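Local coordinates for protein beta-glycosidase (Bacteroides caccae, PDB 6T2R) that probably acts as an endo-acting glycosidase of the glycoside hydrolase family 16 type, cleaving mucin O-glycan chains in the human gut, at residues N173-H176 with G177-I180; Y136-M140 with G141-D145. All coordinates share one frame; numbering follows the deposited sequence.

Interaction 1: residues N173-H176 with G177-I180; sequences NPKH and GNTI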
loop_
_atom_site.group_PDB
_atom_site.type_symbol
_atom_site.label_atom_id
_atom_site.label_comp_id
_atom_site.label_asym_id
_atom_site.label_seq_id
_atom_site.Cartn_x
_atom_site.Cartn_y
_atom_site.Cartn_z
ATOM N N ASN A 173 4.110 13.420 17.832
ATOM C CA ASN A 173 3.062 13.688 18.851
ATOM C C ASN A 173 1.714 13.861 18.161
ATOM O O ASN A 173 1.249 14.987 17.959
ATOM C CB ASN A 173 3.400 14.935 19.668
ATOM C CG ASN A 173 4.833 14.920 20.143
ATOM O OD1 ASN A 173 5.747 15.231 19.377
ATOM N ND2 ASN A 173 5.036 14.515 21.377
ATOM N N PRO A 174 1.008 12.778 17.786
ATOM C CA PRO A 174 1.416 11.410 18.111
ATOM C C PRO A 174 2.364 10.774 17.099
ATOM O O PRO A 174 2.492 11.304 16.003
ATOM C CB PRO A 174 0.088 10.654 18.096
ATOM C CG PRO A 174 -0.766 11.424 17.094
ATOM C CD PRO A 174 -0.279 12.854 17.095
ATOM N N LYS A 175 2.986 9.660 17.488
ATOM C CA LYS A 175 3.982 8.917 16.660
ATOM C C LYS A 175 3.302 8.528 15.334
ATOM O O LYS A 175 2.272 7.865 15.371
ATOM C CB LYS A 175 4.479 7.694 17.440
ATOM C CG LYS A 175 5.938 7.318 17.230
ATOM C CD LYS A 175 6.440 6.234 18.176
ATOM C CE LYS A 175 5.934 4.860 17.793
ATOM N NZ LYS A 175 6.362 3.852 18.787
ATOM N N HIS A 176 3.836 8.944 14.198
ATOM C CA HIS A 176 3.172 8.771 12.887
ATOM C C HIS A 176 3.545 7.438 12.228
ATOM O O HIS A 176 2.927 7.115 11.176
ATOM C CB HIS A 176 3.499 9.957 11.983
ATOM C CG HIS A 176 4.843 9.885 11.346
ATOM N ND1 HIS A 176 5.004 9.956 9.990
ATOM C CD2 HIS A 176 6.078 9.762 11.873
ATOM C CE1 HIS A 176 6.288 9.874 9.717
ATOM N NE2 HIS A 176 6.963 9.755 10.843
ATOM N N GLY A 177 4.479 6.691 12.806
ATOM C CA GLY A 177 4.957 5.429 12.215
ATOM C C GLY A 177 5.590 4.485 13.221
ATOM O O GLY A 177 5.924 4.903 14.312
ATOM N N ASN A 178 5.676 3.211 12.874
ATOM C CA ASN A 178 6.360 2.213 13.723
ATOM C C ASN A 178 6.736 1.009 12.861
ATOM O O ASN A 178 5.988 0.663 11.939
ATOM C CB ASN A 178 5.471 1.821 14.912
ATOM C CG ASN A 178 6.272 1.261 16.064
ATOM O OD1 ASN A 178 7.280 1.829 16.404
ATOM N ND2 ASN A 178 5.831 0.163 16.659
ATOM N N THR A 179 7.827 0.346 13.219
ATOM C CA THR A 179 8.279 -0.917 12.603
ATOM C C THR A 179 7.809 -2.096 13.437
ATOM O O THR A 179 7.512 -1.936 14.609
ATOM C CB THR A 179 9.799 -0.979 12.441
ATOM O OG1 THR A 179 10.303 -1.002 13.766
ATOM C CG2 THR A 179 10.368 0.172 11.656
ATOM N N ILE A 180 7.662 -3.224 12.773
ATOM C CA ILE A 180 7.298 -4.521 13.378
ATOM C C ILE A 180 8.010 -5.608 12.572
ATOM O O ILE A 180 8.228 -5.464 11.365
ATOM C CB ILE A 180 5.767 -4.669 13.442
ATOM C CG1 ILE A 180 5.360 -5.944 14.179
ATOM C CG2 ILE A 180 5.122 -4.579 12.067
ATOM C CD1 ILE A 180 4.012 -5.870 14.827
#

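Interaction 2: residues Y136-M140 with G141-D145; sequences YSWPM and GGEVD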
loop_
_atom_site.group_PDB
_atom_site.type_symbol
_atom_site.label_atom_id
_atom_site.label_comp_id
_atom_site.label_asym_id
_atom_site.label_seq_id
_atom_site.Cartn_x
_atom_site.Cartn_y
_atom_site.Cartn_z
ATOM N N TYR A 136 -8.623 16.429 -3.228
ATOM C CA TYR A 136 -7.606 16.369 -2.162
ATOM C C TYR A 136 -6.234 16.512 -2.814
ATOM O O TYR A 136 -6.014 16.068 -3.986
ATOM C CB TYR A 136 -7.759 15.112 -1.283
ATOM C CG TYR A 136 -9.042 15.066 -0.509
ATOM C CD1 TYR A 136 -9.218 15.857 0.630
ATOM C CD2 TYR A 136 -10.110 14.314 -0.967
ATOM C CE1 TYR A 136 -10.417 15.879 1.304
ATOM C CE2 TYR A 136 -11.315 14.306 -0.293
ATOM C CZ TYR A 136 -11.462 15.091 0.837
ATOM O OH TYR A 136 -12.648 15.075 1.501
ATOM N N SER A 137 -5.367 17.186 -2.075
ATOM C CA SER A 137 -3.926 17.382 -2.372
ATOM C C SER A 137 -3.091 16.380 -1.549
ATOM O O SER A 137 -3.654 15.709 -0.688
ATOM C CB SER A 137 -3.520 18.800 -2.034
ATOM O OG SER A 137 -3.759 19.074 -0.643
ATOM N N TRP A 138 -1.795 16.271 -1.844
ATOM C CA TRP A 138 -0.815 15.567 -0.991
ATOM C C TRP A 138 0.062 16.638 -0.369
ATOM O O TRP A 138 0.573 17.490 -1.065
ATOM C CB TRP A 138 -0.023 14.525 -1.810
ATOM C CG TRP A 138 0.820 13.669 -0.934
ATOM C CD1 TRP A 138 0.500 12.444 -0.419
ATOM C CD2 TRP A 138 2.078 14.036 -0.339
ATOM N NE1 TRP A 138 1.489 12.002 0.425
ATOM C CE2 TRP A 138 2.486 12.945 0.471
ATOM C CE3 TRP A 138 2.916 15.154 -0.442
ATOM C CZ2 TRP A 138 3.679 12.956 1.196
ATOM C CZ3 TRP A 138 4.113 15.142 0.250
ATOM C CH2 TRP A 138 4.488 14.052 1.044
ATOM N N PRO A 139 0.293 16.658 0.952
ATOM C CA PRO A 139 -0.139 15.607 1.853
ATOM C C PRO A 139 -1.411 15.921 2.646
ATOM O O PRO A 139 -1.768 15.132 3.489
ATOM C CB PRO A 139 1.076 15.590 2.799
ATOM C CG PRO A 139 1.430 17.047 2.960
ATOM C CD PRO A 139 1.112 17.678 1.631
ATOM N N MET A 140 -2.051 17.049 2.379
ATOM C CA MET A 140 -3.220 17.509 3.182
ATOM C C MET A 140 -4.328 16.431 3.142
ATOM O O MET A 140 -5.045 16.230 4.168
ATOM C CB MET A 140 -3.711 18.883 2.705
ATOM C CG MET A 140 -5.009 19.367 3.386
ATOM S SD MET A 140 -4.577 20.149 4.936
ATOM C CE MET A 140 -4.018 21.731 4.302
ATOM N N GLY A 141 -4.454 15.691 2.052
ATOM C CA GLY A 141 -5.511 14.670 1.913
ATOM C C GLY A 141 -5.166 13.432 2.682
ATOM O O GLY A 141 -6.068 12.565 2.894
ATOM N N GLY A 142 -3.894 13.305 3.043
ATOM C CA GLY A 142 -3.414 12.154 3.822
ATOM C C GLY A 142 -2.820 11.054 2.952
ATOM O O GLY A 142 -3.127 10.975 1.736
ATOM N N GLU A 143 -2.032 10.197 3.584
ATOM C CA GLU A 143 -1.407 8.994 2.992
ATOM C C GLU A 143 -1.323 7.940 4.101
ATOM O O GLU A 143 -1.012 8.308 5.270
ATOM C CB GLU A 143 -0.011 9.315 2.447
ATOM C CG GLU A 143 0.658 8.142 1.717
ATOM C CD GLU A 143 2.150 8.336 1.492
ATOM O OE1 GLU A 143 2.909 7.384 1.638
ATOM O OE2 GLU A 143 2.543 9.456 1.177
ATOM N N VAL A 144 -1.632 6.691 3.757
ATOM C CA VAL A 144 -1.588 5.541 4.688
ATOM C C VAL A 144 -0.694 4.475 4.059
ATOM O O VAL A 144 -1.053 3.907 3.034
ATOM C CB VAL A 144 -3.000 5.019 4.968
ATOM C CG1 VAL A 144 -2.979 3.795 5.877
ATOM C CG2 VAL A 144 -3.879 6.110 5.555
ATOM N N ASP A 145 0.442 4.231 4.680
ATOM C CA ASP A 145 1.414 3.200 4.244
ATOM C C ASP A 145 1.101 1.928 5.026
ATOM O O ASP A 145 1.433 1.859 6.209
ATOM C CB ASP A 145 2.827 3.756 4.444
ATOM C CG ASP A 145 3.063 5.012 3.618
ATOM O OD1 ASP A 145 2.339 5.193 2.616
ATOM O OD2 ASP A 145 3.954 5.793 3.980
HETATM O O HOH W 1 -3.044 12.745 -0.473
#

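Interaction 1: residues N173-H176 with G177-I180
At the loop-to-strand junction that opens strand 177-181, Lys175 of the incoming loop reaches forward to Asn178, the second residue of the strand. The lysine chain is bent at its third torsion (chi3 75°), which carries CE past the backbone carbonyl of Gly177, with CE 3.5 Å from Gly177 O. NZ then meets the amide oxygen of Asn178 in a weak hydrogen bond, Lys175 NZ to Asn178 OD1 being 3.3 Å, and the two side chains meet at a slant. With CG of Asn178 anti to the backbone N and beside the carbonyl carbon (chi1 -158°), OD1 faces the lysine, while ND2 has a hydrogen-bond partner elsewhere. His176 turns mainly the other way: its CB stays 3.5 Å from Gly177 N, while ring atom ND1 donates to the backbone carbonyl oxygen of Val160. Backbone hydrogen bonds of His176 with Val160 and of Asn178 with Gln158 set the chain against strand 155-161, and Pro174, preceded by a cis peptide, packs on Tyr211 and Pro212. A loop thus enters an antiparallel strand at the surface of the curved beta-sandwich (jelly roll) of glycoside hydrolase family 16.

Interaction 2: residues Y136-M140 with G141-D145
Trp138 and Glu143 meet across a glycine-rich turn that leads into strand 143-145, the start of the E-x-D-x-x-E signature of glycoside hydrolase family 16. The indole N-H donates to the carboxylate, Trp138 NE1 to Glu143 OE2 being 2.9 Å, and the oxygen uses its anti lone pair, the one away from OE1. This oxygen comes to the edge of the indole, tilted 20° from the ring plane, while ring and carboxylate planes are turned 37° against each other. With CG anti to the backbone N (chi1 -175°) and the chain extended beyond it, the glutamate carries its carboxylate out to the indole edge. Pro139, which follows a cis peptide, sets its CB 3.6 Å above the centre of the Trp138 ring. In relatives the first glutamate of the signature is the nucleophile, so the position of Trp138 is consistent with a second-shell role, orienting this carboxylate.

The turn behind this pair is type I, from Pro139 to Gly142, and is closed by Gly142 N to Pro139 O at 2.8 Å. One residue earlier, Gly141 N binds Ser137 O at 2.9 Å. Gly141 also comes close to a side chain: its CA lies 3.9 Å from Tyr136 CB, and the tyrosine ring meets that CA obliquely. Outward, Tyr166 of helix 163-167 stacks edge-to-face with Trp138, and Glu143 also touches Trp127 and His161. A water completes the loop, donating both to Ser137 O at 3.0 Å and to Gly142 O at 2.8 Å.

How the interactions relate
Interactions 1 and 2 do not touch: their centres are 17 Å apart and their nearest atoms about 7 Å. Strand 155-161 lies between them, pairing antiparallel with strand 143-145 and with strand 177-181; His161 and Thr159 bond to the former, Gln158 and Val156 to the latter, with Val160 holding His176 just before it. Helix 163-167 meets both entries, Tyr166 beside the 136-140 loop and Tyr164 beside the 173-176 loop. Interaction 2 holds Glu143 and Asp145 of the signature, which with Glu148 probably form the catalytic site, as in relatives. Interaction 1 lies two strands away, at the surface, where its side chains touch strand 206-212.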